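Local structure of Alpha/beta hydrolase (Streptomyces albidoflavus, 6KSU) at residues 148-160 with 176-188. The protein probably cyclises non-ribosomal peptides by macrolactamization, acting as a penicillin-binding-protein-like cyclase that joins chain ends of opposite chirality. Numbering follows the deposited sequence.
Sequences RGPSYRRFAAACA and NTGYCLLGAVIEA
Helix 153-160 meets helix 176-188 with axes 9.1 Å apart at closest approach and directed 135° from each other; the backbones come nearest where the CA atoms of Y152 and A184 lie 4.9 Å apart. E187, its CG anti to the backbone N and its chain extended, reaches the turn ahead of the shorter helix. There E187 OE1 accepts from Y152 N at 2.8 Å through its syn lone pair, the N-H pointing nearly straight at it (163°). S151 OG accepts from R153 N, closing an ST turn, and donates to E187 OE2; R153 NH2 forms a salt bridge with OE2, guanidinium and carboxylate planes 73° apart, though OE2 is less surely placed. C180 O lies over one face of the Y152 ring, 3.8 Å above its centre, while G183 C and A184 N approach obliquely; the hydroxyl hydrogen-bonds to S250 O and A253 N. Farther along, F155 CE2 packs 3.4 Å from C180 CB, while C159 SG sits 3.7 Å from T177 CG2 and also touches L181 CD2. E187 OE1, taking Y152 N and a water shared with P150 O, thus ties the N-terminal turn of helix 153-160 to helix 176-188, and apolar side chains close the rest.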
ATOM      1  N   ARG A 148      -5.957  20.710  10.087  1.00 48.10           N
ATOM      2  CA  ARG A 148      -4.930  21.702   9.785  1.00 51.95           C
ATOM      3  C   ARG A 148      -3.647  21.534  10.585  1.00 49.87           C
ATOM      4  O   ARG A 148      -2.566  21.759  10.040  1.00 53.91           O
ATOM      5  CB  ARG A 148      -5.487  23.109   9.998  1.00 56.02           C
ATOM      6  CG  ARG A 148      -5.769  23.836   8.695  1.00 62.91           C
ATOM      7  CD  ARG A 148      -6.714  25.003   8.896  1.00 62.50           C
ATOM      8  NE  ARG A 148      -7.342  25.406   7.641  1.00 70.21           N
ATOM      9  CZ  ARG A 148      -8.576  25.070   7.282  1.00 72.27           C
ATOM     10  NH1 ARG A 148      -9.323  24.321   8.084  1.00 69.29           N
ATOM     11  NH2 ARG A 148      -9.061  25.484   6.117  1.00 76.18           N
ATOM     12  N   GLY A 149      -3.729  21.157  11.853  1.00 50.08           N
ATOM     13  CA  GLY A 149      -2.540  21.013  12.664  1.00 48.30           C
ATOM     14  C   GLY A 149      -1.957  19.621  12.554  1.00 44.09           C
ATOM     15  O   GLY A 149      -2.400  18.811  11.731  1.00 36.35           O
ATOM     16  N   PRO A 150      -0.942  19.315  13.377  1.00 44.19           N
ATOM     17  CA  PRO A 150      -0.387  17.949  13.405  1.00 39.25           C
ATOM     18  C   PRO A 150      -1.202  16.932  14.194  1.00 35.50           C
ATOM     19  O   PRO A 150      -0.868  15.743  14.139  1.00 36.42           O
ATOM     20  CB  PRO A 150       0.996  18.142  14.057  1.00 38.08           C
ATOM     21  CG  PRO A 150       0.838  19.360  14.904  1.00 39.42           C
ATOM     22  CD  PRO A 150      -0.111  20.265  14.140  1.00 43.08           C
ATOM     23  N   SER A 151      -2.231  17.329  14.935  1.00 38.55           N
ATOM     24  CA  SER A 151      -3.003  16.351  15.701  1.00 37.56           C
ATOM     25  C   SER A 151      -4.039  15.646  14.834  1.00 33.84           C
ATOM     26  O   SER A 151      -4.710  16.268  14.010  1.00 33.39           O
ATOM     27  CB  SER A 151      -3.725  17.003  16.880  1.00 35.84           C
ATOM     28  OG  SER A 151      -4.455  16.013  17.597  1.00 38.42           O
ATOM     29  N   TYR A 152      -4.186  14.346  15.055  1.00 37.79           N
ATOM     30  CA  TYR A 152      -5.227  13.545  14.428  1.00 33.90           C
ATOM     31  C   TYR A 152      -6.475  13.397  15.306  1.00 35.52           C
ATOM     32  O   TYR A 152      -7.321  12.546  15.010  1.00 35.60           O
ATOM     33  CB  TYR A 152      -4.684  12.153  14.091  1.00 29.88           C
ATOM     34  CG  TYR A 152      -4.109  11.961  12.691  1.00 31.39           C
ATOM     35  CD1 TYR A 152      -4.918  12.028  11.570  1.00 29.51           C
ATOM     36  CD2 TYR A 152      -2.758  11.670  12.505  1.00 26.79           C
ATOM     37  CE1 TYR A 152      -4.402  11.835  10.297  1.00 28.04           C
ATOM     38  CE2 TYR A 152      -2.234  11.467  11.245  1.00 26.30           C
ATOM     39  CZ  TYR A 152      -3.069  11.546  10.133  1.00 29.80           C
ATOM     40  OH  TYR A 152      -2.576  11.356   8.854  1.00 26.06           O
ATOM     41  N   ARG A 153      -6.617  14.201  16.365  1.00 36.73           N
ATOM     42  CA  ARG A 153      -7.690  13.963  17.339  1.00 40.97           C
ATOM     43  C   ARG A 153      -9.067  14.265  16.755  1.00 40.08           C
ATOM     44  O   ARG A 153      -9.961  13.413  16.791  1.00 44.72           O
ATOM     45  CB  ARG A 153      -7.456  14.782  18.610  1.00 42.73           C
ATOM     46  CG  ARG A 153      -6.959  13.946  19.776  1.00 49.69           C
ATOM     47  CD  ARG A 153      -6.731  14.773  21.032  1.00 58.23           C
ATOM     48  NE  ARG A 153      -5.355  15.260  21.144  1.00 65.65           N
ATOM     49  CZ  ARG A 153      -4.309  14.507  21.488  1.00 65.21           C
ATOM     50  NH1 ARG A 153      -4.473  13.212  21.745  1.00 64.02           N
ATOM     51  NH2 ARG A 153      -3.092  15.044  21.561  1.00 55.23           N
ATOM     52  N   ARG A 154      -9.265  15.475  16.219  1.00 37.62           N
ATOM     53  CA  ARG A 154     -10.539  15.793  15.580  1.00 41.04           C
ATOM     54  C   ARG A 154     -10.877  14.782  14.489  1.00 41.25           C
ATOM     55  O   ARG A 154     -12.053  14.476  14.261  1.00 40.38           O
ATOM     56  CB  ARG A 154     -10.506  17.195  14.976  1.00 42.90           C
ATOM     57  CG  ARG A 154     -10.108  18.347  15.890  1.00 54.16           C
ATOM     58  CD  ARG A 154      -9.427  19.504  15.078  1.00 62.28           C
ATOM     59  NE  ARG A 154      -7.996  19.303  14.773  1.00 58.27           N
ATOM     60  CZ  ARG A 154      -7.319  19.922  13.793  1.00 61.03           C
ATOM     61  NH1 ARG A 154      -7.927  20.782  12.986  1.00 60.11           N
ATOM     62  NH2 ARG A 154      -6.021  19.676  13.608  1.00 54.87           N
ATOM     63  N   PHE A 155      -9.859  14.255  13.802  1.00 42.24           N
ATOM     64  CA  PHE A 155     -10.098  13.329  12.700  1.00 38.56           C
ATOM     65  C   PHE A 155     -10.667  12.024  13.219  1.00 36.31           C
ATOM     66  O   PHE A 155     -11.538  11.421  12.582  1.00 34.20           O
ATOM     67  CB  PHE A 155      -8.799  13.078  11.936  1.00 35.25           C
ATOM     68  CG  PHE A 155      -8.890  11.978  10.909  1.00 32.63           C
ATOM     69  CD1 PHE A 155      -9.198  12.269   9.587  1.00 35.28           C
ATOM     70  CD2 PHE A 155      -8.630  10.661  11.257  1.00 32.25           C
ATOM     71  CE1 PHE A 155      -9.270  11.264   8.624  1.00 33.07           C
ATOM     72  CE2 PHE A 155      -8.707   9.656  10.311  1.00 33.19           C
ATOM     73  CZ  PHE A 155      -9.030   9.958   8.986  1.00 30.61           C
ATOM     74  N   ALA A 156     -10.147  11.563  14.353  1.00 36.43           N
ATOM     75  CA  ALA A 156     -10.668  10.376  15.015  1.00 40.37           C
ATOM     76  C   ALA A 156     -12.174  10.467  15.209  1.00 40.43           C
ATOM     77  O   ALA A 156     -12.910   9.519  14.907  1.00 42.26           O
ATOM     78  CB  ALA A 156      -9.974  10.209  16.362  1.00 41.04           C
ATOM     79  N   ALA A 157     -12.651  11.605  15.719  1.00 43.63           N
ATOM     80  CA  ALA A 157     -14.089  11.789  15.909  1.00 43.14           C
ATOM     81  C   ALA A 157     -14.838  11.628  14.596  1.00 44.21           C
ATOM     82  O   ALA A 157     -15.816  10.878  14.520  1.00 50.71           O
ATOM     83  CB  ALA A 157     -14.368  13.161  16.522  1.00 45.67           C
ATOM     84  N   ALA A 158     -14.365  12.300  13.539  1.00 47.28           N
ATOM     85  CA  ALA A 158     -15.069  12.295  12.259  1.00 40.30           C
ATOM     86  C   ALA A 158     -15.239  10.886  11.716  1.00 45.03           C
ATOM     87  O   ALA A 158     -16.244  10.588  11.059  1.00 51.24           O
ATOM     88  CB  ALA A 158     -14.332  13.163  11.238  1.00 38.45           C
ATOM     89  N   CYS A 159     -14.272   9.999  11.964  1.00 40.76           N
ATOM     90  CA  CYS A 159     -14.456   8.612  11.539  1.00 44.87           C
ATOM     91  C   CYS A 159     -15.636   7.978  12.256  1.00 47.17           C
ATOM     92  O   CYS A 159     -16.379   7.181  11.666  1.00 47.78           O
ATOM     93  CB  CYS A 159     -13.200   7.786  11.804  1.00 39.75           C
ATOM     94  SG  CYS A 159     -11.729   8.411  11.066  1.00 42.90           S
ATOM     95  N   ALA A 160     -15.814   8.317  13.538  1.00 42.07           N
ATOM     96  CA  ALA A 160     -16.858   7.694  14.340  1.00 45.62           C
ATOM     97  C   ALA A 160     -18.237   7.954  13.748  1.00 49.40           C
ATOM     98  O   ALA A 160     -19.100   7.067  13.760  1.00 56.64           O
ATOM     99  CB  ALA A 160     -16.774   8.194  15.782  1.00 44.89           C
ATOM    100  N   ASN A 176      -7.100   3.470   3.818  1.00 23.95           N
ATOM    101  CA  ASN A 176      -6.194   4.542   4.205  1.00 23.30           C
ATOM    102  C   ASN A 176      -6.622   5.148   5.530  1.00 23.31           C
ATOM    103  O   ASN A 176      -5.784   5.509   6.368  1.00 21.51           O
ATOM    104  CB  ASN A 176      -6.169   5.616   3.107  1.00 21.67           C
ATOM    105  CG  ASN A 176      -5.487   5.141   1.839  1.00 23.66           C
ATOM    106  OD1 ASN A 176      -4.379   4.626   1.889  1.00 25.10           O
ATOM    107  ND2 ASN A 176      -6.159   5.288   0.703  1.00 27.14           N
ATOM    108  N   THR A 177      -7.931   5.288   5.717  1.00 22.52           N
ATOM    109  CA  THR A 177      -8.472   5.861   6.942  1.00 22.54           C
ATOM    110  C   THR A 177      -8.126   5.007   8.150  1.00 21.43           C
ATOM    111  O   THR A 177      -7.863   5.532   9.240  1.00 23.78           O
ATOM    112  CB  THR A 177      -9.983   6.000   6.790  1.00 26.27           C
ATOM    113  OG1 THR A 177     -10.256   6.706   5.571  1.00 29.07           O
ATOM    114  CG2 THR A 177     -10.589   6.745   7.978  1.00 25.54           C
ATOM    115  N   GLY A 178      -8.119   3.687   7.977  1.00 19.71           N
ATOM    116  CA  GLY A 178      -7.684   2.829   9.061  1.00 21.76           C
ATOM    117  C   GLY A 178      -6.295   3.193   9.551  1.00 23.46           C
ATOM    118  O   GLY A 178      -6.025   3.196  10.759  1.00 21.23           O
ATOM    119  N   TYR A 179      -5.404   3.544   8.628  1.00 25.02           N
ATOM    120  CA  TYR A 179      -4.068   3.886   9.073  1.00 23.23           C
ATOM    121  C   TYR A 179      -4.003   5.309   9.597  1.00 22.30           C
ATOM    122  O   TYR A 179      -3.222   5.584  10.510  1.00 21.89           O
ATOM    123  CB  TYR A 179      -3.063   3.640   7.957  1.00 20.61           C
ATOM    124  CG  TYR A 179      -2.463   2.250   8.059  1.00 22.43           C
ATOM    125  CD1 TYR A 179      -1.126   2.069   8.416  1.00 15.78           C
ATOM    126  CD2 TYR A 179      -3.244   1.115   7.825  1.00 20.01           C
ATOM    127  CE1 TYR A 179      -0.578   0.805   8.515  1.00 16.48           C
ATOM    128  CE2 TYR A 179      -2.697  -0.166   7.932  1.00 20.30           C
ATOM    129  CZ  TYR A 179      -1.360  -0.302   8.271  1.00 21.34           C
ATOM    130  OH  TYR A 179      -0.803  -1.546   8.373  1.00 24.03           O
ATOM    131  N   CYS A 180      -4.855   6.203   9.093  1.00 20.33           N
ATOM    132  CA  CYS A 180      -4.927   7.527   9.694  1.00 22.43           C
ATOM    133  C   CYS A 180      -5.386   7.439  11.142  1.00 26.68           C
ATOM    134  O   CYS A 180      -4.930   8.213  11.992  1.00 27.72           O
ATOM    135  CB  CYS A 180      -5.843   8.419   8.870  1.00 24.28           C
ATOM    136  SG  CYS A 180      -5.248   8.634   7.162  1.00 31.55           S
ATOM    137  N   LEU A 181      -6.266   6.481  11.450  1.00 25.61           N
ATOM    138  CA  LEU A 181      -6.605   6.216  12.847  1.00 26.77           C
ATOM    139  C   LEU A 181      -5.410   5.681  13.618  1.00 28.81           C
ATOM    140  O   LEU A 181      -5.286   5.936  14.821  1.00 25.08           O
ATOM    141  CB  LEU A 181      -7.763   5.225  12.941  1.00 25.86           C
ATOM    142  CG  LEU A 181      -9.149   5.759  12.615  1.00 31.71           C
ATOM    143  CD1 LEU A 181     -10.146   4.605  12.488  1.00 31.62           C
ATOM    144  CD2 LEU A 181      -9.580   6.756  13.684  1.00 34.08           C
ATOM    145  N   LEU A 182      -4.523   4.937  12.954  1.00 24.44           N
ATOM    146  CA  LEU A 182      -3.314   4.507  13.640  1.00 24.91           C
ATOM    147  C   LEU A 182      -2.451   5.707  14.028  1.00 27.81           C
ATOM    148  O   LEU A 182      -1.762   5.671  15.057  1.00 25.47           O
ATOM    149  CB  LEU A 182      -2.552   3.514  12.767  1.00 23.04           C
ATOM    150  CG  LEU A 182      -3.127   2.088  12.755  1.00 24.60           C
ATOM    151  CD1 LEU A 182      -2.508   1.206  11.668  1.00 17.91           C
ATOM    152  CD2 LEU A 182      -2.958   1.445  14.145  1.00 24.05           C
ATOM    153  N   GLY A 183      -2.503   6.785  13.240  1.00 27.00           N
ATOM    154  CA  GLY A 183      -1.843   8.015  13.642  1.00 25.81           C
ATOM    155  C   GLY A 183      -2.432   8.600  14.916  1.00 29.85           C
ATOM    156  O   GLY A 183      -1.705   9.071  15.796  1.00 23.60           O
ATOM    157  N   ALA A 184      -3.757   8.581  15.035  1.00 30.65           N
ATOM    158  CA  ALA A 184      -4.372   9.042  16.275  1.00 29.27           C
ATOM    159  C   ALA A 184      -3.981   8.138  17.443  1.00 25.48           C
ATOM    160  O   ALA A 184      -3.687   8.617  18.545  1.00 31.16           O
ATOM    161  CB  ALA A 184      -5.887   9.118  16.100  1.00 29.34           C
ATOM    162  N   VAL A 185      -3.901   6.830  17.200  1.00 22.48           N
ATOM    163  CA  VAL A 185      -3.500   5.894  18.246  1.00 29.40           C
ATOM    164  C   VAL A 185      -2.082   6.187  18.717  1.00 29.31           C
ATOM    165  O   VAL A 185      -1.828   6.322  19.919  1.00 32.41           O
ATOM    166  CB  VAL A 185      -3.631   4.449  17.746  1.00 27.72           C
ATOM    167  CG1 VAL A 185      -2.820   3.499  18.643  1.00 22.61           C
ATOM    168  CG2 VAL A 185      -5.085   4.057  17.685  1.00 25.61           C
ATOM    169  N   ILE A 186      -1.136   6.283  17.773  1.00 27.49           N
ATOM    170  CA  ILE A 186       0.247   6.623  18.102  1.00 28.49           C
ATOM    171  C   ILE A 186       0.296   7.912  18.905  1.00 31.26           C
ATOM    172  O   ILE A 186       1.056   8.035  19.875  1.00 34.41           O
ATOM    173  CB  ILE A 186       1.088   6.729  16.816  1.00 27.51           C
ATOM    174  CG1 ILE A 186       1.492   5.347  16.315  1.00 24.77           C
ATOM    175  CG2 ILE A 186       2.324   7.616  17.033  1.00 28.20           C
ATOM    176  CD1 ILE A 186       1.916   5.375  14.850  1.00 21.94           C
ATOM    177  N   GLU A 187      -0.530   8.892  18.523  1.00 30.51           N
ATOM    178  CA  GLU A 187      -0.514  10.178  19.208  1.00 33.91           C
ATOM    179  C   GLU A 187      -1.047  10.051  20.632  1.00 37.66           C
ATOM    180  O   GLU A 187      -0.487  10.646  21.559  1.00 36.64           O
ATOM    181  CB  GLU A 187      -1.306  11.219  18.412  1.00 32.41           C
ATOM    182  CG  GLU A 187      -1.390  12.592  19.085  1.00 34.69           C
ATOM    183  CD  GLU A 187      -2.349  13.563  18.388  1.00 45.29           C
ATOM    184  OE1 GLU A 187      -2.667  13.364  17.190  1.00 44.91           O
ATOM    185  OE2 GLU A 187      -2.782  14.538  19.037  1.00 41.69           O
ATOM    186  N   ALA A 188      -2.115   9.271  20.838  1.00 34.66           N
ATOM    187  CA  ALA A 188      -2.592   9.064  22.205  1.00 34.66           C
ATOM    188  C   ALA A 188      -1.672   8.156  23.019  1.00 41.11           C
ATOM    189  O   ALA A 188      -1.664   8.258  24.248  1.00 41.80           O
ATOM    190  CB  ALA A 188      -4.008   8.486  22.209  1.00 36.03           C
TER
HETATM  191  O   HOH W   1      -0.512  12.989  15.107  1.00 32.37           O